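Local coordinates for amidohydrolase family protein (Acinetobacter baumannii, PDB 4I6K), which probably hydrolyses 2-pyrone-4,6-dicarboxylic acid, opening its lactone ring, as a member of the amidohydrolase family, at residues C27-A32 and I258-A263. Numbering follows the deposited sequence.
Sequences CIDTHA and ITYEDA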
ATOM      1  N   CYS A  27      15.704   3.238  -6.637  1.00 57.23           N
ATOM      2  CA  CYS A  27      15.216   3.488  -5.288  1.00 53.57           C
ATOM      3  C   CYS A  27      13.785   4.001  -5.283  1.00 58.38           C
ATOM      4  O   CYS A  27      13.510   5.122  -5.722  1.00 55.62           O
ATOM      5  CB  CYS A  27      16.139   4.474  -4.581  1.00 58.24           C
ATOM      6  SG  CYS A  27      16.008   4.460  -2.792  1.00 57.64           S
ATOM      7  N   ILE A  28      12.884   3.181  -4.749  1.00 53.62           N
ATOM      8  CA  ILE A  28      11.452   3.349  -4.982  1.00 52.56           C
ATOM      9  C   ILE A  28      10.619   3.456  -3.699  1.00 50.36           C
ATOM     10  O   ILE A  28      10.709   2.605  -2.814  1.00 49.99           O
ATOM     11  CB  ILE A  28      10.937   2.195  -5.865  1.00 47.72           C
ATOM     12  CG1 ILE A  28      11.875   2.013  -7.069  1.00 45.53           C
ATOM     13  CG2 ILE A  28       9.492   2.427  -6.300  1.00 46.27           C
ATOM     14  CD1 ILE A  28      11.402   0.991  -8.083  1.00 46.17           C
ATOM     15  N   ASP A  29       9.826   4.520  -3.604  1.00 46.62           N
ATOM     16  CA  ASP A  29       8.876   4.707  -2.502  1.00 52.87           C
ATOM     17  C   ASP A  29       7.492   4.277  -2.973  1.00 51.24           C
ATOM     18  O   ASP A  29       6.888   4.932  -3.834  1.00 51.79           O
ATOM     19  CB  ASP A  29       8.851   6.171  -2.052  1.00 47.49           C
ATOM     20  CG  ASP A  29       7.816   6.434  -0.963  1.00 55.09           C
ATOM     21  OD1 ASP A  29       7.825   7.541  -0.374  1.00 43.68           O
ATOM     22  OD2 ASP A  29       6.991   5.533  -0.702  1.00 42.31           O
ATOM     23  N   THR A  30       6.989   3.176  -2.421  1.00 48.99           N
ATOM     24  CA  THR A  30       5.793   2.546  -2.988  1.00 51.13           C
ATOM     25  C   THR A  30       4.470   2.921  -2.323  1.00 52.91           C
ATOM     26  O   THR A  30       3.453   2.273  -2.567  1.00 54.91           O
ATOM     27  CB  THR A  30       5.918   1.006  -3.023  1.00 52.99           C
ATOM     28  OG1 THR A  30       5.835   0.475  -1.693  1.00 48.22           O
ATOM     29  CG2 THR A  30       7.245   0.596  -3.651  1.00 53.29           C
ATOM     30  N   HIS A  31       4.469   3.960  -1.498  1.00 40.81           N
ATOM     31  CA  HIS A  31       3.245   4.326  -0.811  1.00 45.46           C
ATOM     32  C   HIS A  31       3.227   5.770  -0.328  1.00 46.08           C
ATOM     33  O   HIS A  31       3.715   6.087   0.759  1.00 42.72           O
ATOM     34  CB  HIS A  31       3.002   3.380   0.362  1.00 52.99           C
ATOM     35  CG  HIS A  31       1.558   3.234   0.726  1.00 51.83           C
ATOM     36  ND1 HIS A  31       0.780   2.192   0.266  1.00 44.55           N
ATOM     37  CD2 HIS A  31       0.748   4.000   1.498  1.00 48.69           C
ATOM     38  CE1 HIS A  31      -0.447   2.319   0.746  1.00 52.79           C
ATOM     39  NE2 HIS A  31      -0.494   3.408   1.493  1.00 38.32           N
ATOM     40  N   ALA A  32       2.656   6.647  -1.146  1.00 44.72           N
ATOM     41  CA  ALA A  32       2.379   8.010  -0.726  1.00 40.28           C
ATOM     42  C   ALA A  32       1.047   8.434  -1.324  1.00 46.50           C
ATOM     43  O   ALA A  32       0.486   7.729  -2.185  1.00 47.79           O
ATOM     44  CB  ALA A  32       3.499   8.945  -1.167  1.00 45.11           C
ATOM     45  N   ILE A 258       5.331  12.772  12.516  1.00 55.46           N
ATOM     46  CA  ILE A 258       6.053  12.064  11.459  1.00 54.22           C
ATOM     47  C   ILE A 258       6.411  12.893  10.227  1.00 51.52           C
ATOM     48  O   ILE A 258       5.534  13.411   9.535  1.00 56.06           O
ATOM     49  CB  ILE A 258       5.269  10.819  10.990  1.00 48.78           C
ATOM     50  CG1 ILE A 258       4.897   9.941  12.190  1.00 41.31           C
ATOM     51  CG2 ILE A 258       6.105  10.035   9.980  1.00 59.65           C
ATOM     52  CD1 ILE A 258       6.096   9.172  12.794  1.00 36.41           C
ATOM     53  N   THR A 259       7.706  12.981   9.947  1.00 50.86           N
ATOM     54  CA  THR A 259       8.196  13.590   8.721  1.00 52.92           C
ATOM     55  C   THR A 259       8.672  12.505   7.763  1.00 59.74           C
ATOM     56  O   THR A 259       8.862  11.337   8.147  1.00 55.26           O
ATOM     57  CB  THR A 259       9.411  14.507   8.988  1.00 47.03           C
ATOM     58  OG1 THR A 259      10.487  13.721   9.520  1.00 50.54           O
ATOM     59  CG2 THR A 259       9.056  15.616   9.971  1.00 50.57           C
ATOM     60  N   TYR A 260       8.894  12.901   6.516  1.00 56.19           N
ATOM     61  CA  TYR A 260       9.511  12.005   5.565  1.00 48.28           C
ATOM     62  C   TYR A 260      10.804  11.456   6.152  1.00 57.18           C
ATOM     63  O   TYR A 260      11.054  10.247   6.109  1.00 56.99           O
ATOM     64  CB  TYR A 260       9.784  12.713   4.250  1.00 43.15           C
ATOM     65  CG  TYR A 260       9.817  11.751   3.101  1.00 48.18           C
ATOM     66  CD1 TYR A 260       8.649  11.382   2.458  1.00 48.88           C
ATOM     67  CD2 TYR A 260      11.019  11.192   2.671  1.00 42.90           C
ATOM     68  CE1 TYR A 260       8.667  10.489   1.408  1.00 53.14           C
ATOM     69  CE2 TYR A 260      11.056  10.291   1.629  1.00 52.18           C
ATOM     70  CZ  TYR A 260       9.876   9.941   0.998  1.00 64.00           C
ATOM     71  OH  TYR A 260       9.903   9.045  -0.047  1.00 52.22           O
ATOM     72  N   GLU A 261      11.626  12.338   6.718  1.00 57.89           N
ATOM     73  CA  GLU A 261      12.908  11.914   7.292  1.00 52.97           C
ATOM     74  C   GLU A 261      12.719  10.879   8.400  1.00 53.74           C
ATOM     75  O   GLU A 261      13.498   9.927   8.523  1.00 56.51           O
ATOM     76  CB  GLU A 261      13.695  13.115   7.813  1.00 53.51           C
ATOM     77  CG  GLU A 261      14.168  14.048   6.710  1.00 50.79           C
ATOM     78  CD  GLU A 261      13.020  14.541   5.866  1.00 58.54           C
ATOM     79  OE1 GLU A 261      11.940  14.798   6.443  1.00 66.19           O
ATOM     80  OE2 GLU A 261      13.185  14.657   4.627  1.00 55.59           O
ATOM     81  N   ASP A 262      11.679  11.069   9.204  1.00 52.36           N
ATOM     82  CA  ASP A 262      11.339  10.112  10.256  1.00 57.51           C
ATOM     83  C   ASP A 262      10.967   8.748   9.675  1.00 56.68           C
ATOM     84  O   ASP A 262      11.311   7.703  10.235  1.00 55.02           O
ATOM     85  CB  ASP A 262      10.177  10.643  11.098  1.00 65.20           C
ATOM     86  CG  ASP A 262      10.555  11.877  11.885  1.00 66.35           C
ATOM     87  OD1 ASP A 262      11.762  12.039  12.186  1.00 60.32           O
ATOM     88  OD2 ASP A 262       9.651  12.676  12.201  1.00 69.12           O
ATOM     89  N   ALA A 263      10.240   8.770   8.562  1.00 58.50           N
ATOM     90  CA  ALA A 263       9.892   7.541   7.866  1.00 56.61           C
ATOM     91  C   ALA A 263      11.157   6.829   7.390  1.00 53.13           C
ATOM     92  O   ALA A 263      11.354   5.651   7.689  1.00 53.18           O
ATOM     93  CB  ALA A 263       8.944   7.829   6.699  1.00 67.50           C
TER
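The phenol oxygen of Y260 donates a hydrogen bond to the carboxylate of D29 (OH to OD1, 2.6 Å), joining the first strand of the parallel (beta/alpha)8 barrel of amidohydrolases, 28-32, to the start of helix 260-270. Both residues are buried, yet between the two segments only this pair touches: the backbones stay well apart, with 10.8 Å between the CA atoms of D29 and A263. D29 reaches outward from the strand with CG anti to its N (chi1 177°), and Y260 spans the gap from the opposite direction. D29 OD1 lies at the edge of the Y260 ring, near its plane and 3.4 Å from Y260 CZ; the carboxylate is turned 50° from the ring. S247 OG also bonds OD1, while L62 of helix 55-64 touches both side chains. The solvent side is the N-terminal end of the helix, where the exposed N-cap T259 and partly exposed D262 form a capping box: D262 N donates to T259 OG1 at 2.9 Å, and T259 N to D262 OD2 at 3.0 Å. H31 NE2 hydrogen-bonds a citrate probably taken up from the crystallisation liquor. D29 probably helps to fix the backbone there, since its second oxygen closes an Asx turn, with H31 N to D29 OD2 3.1 Å at 170°.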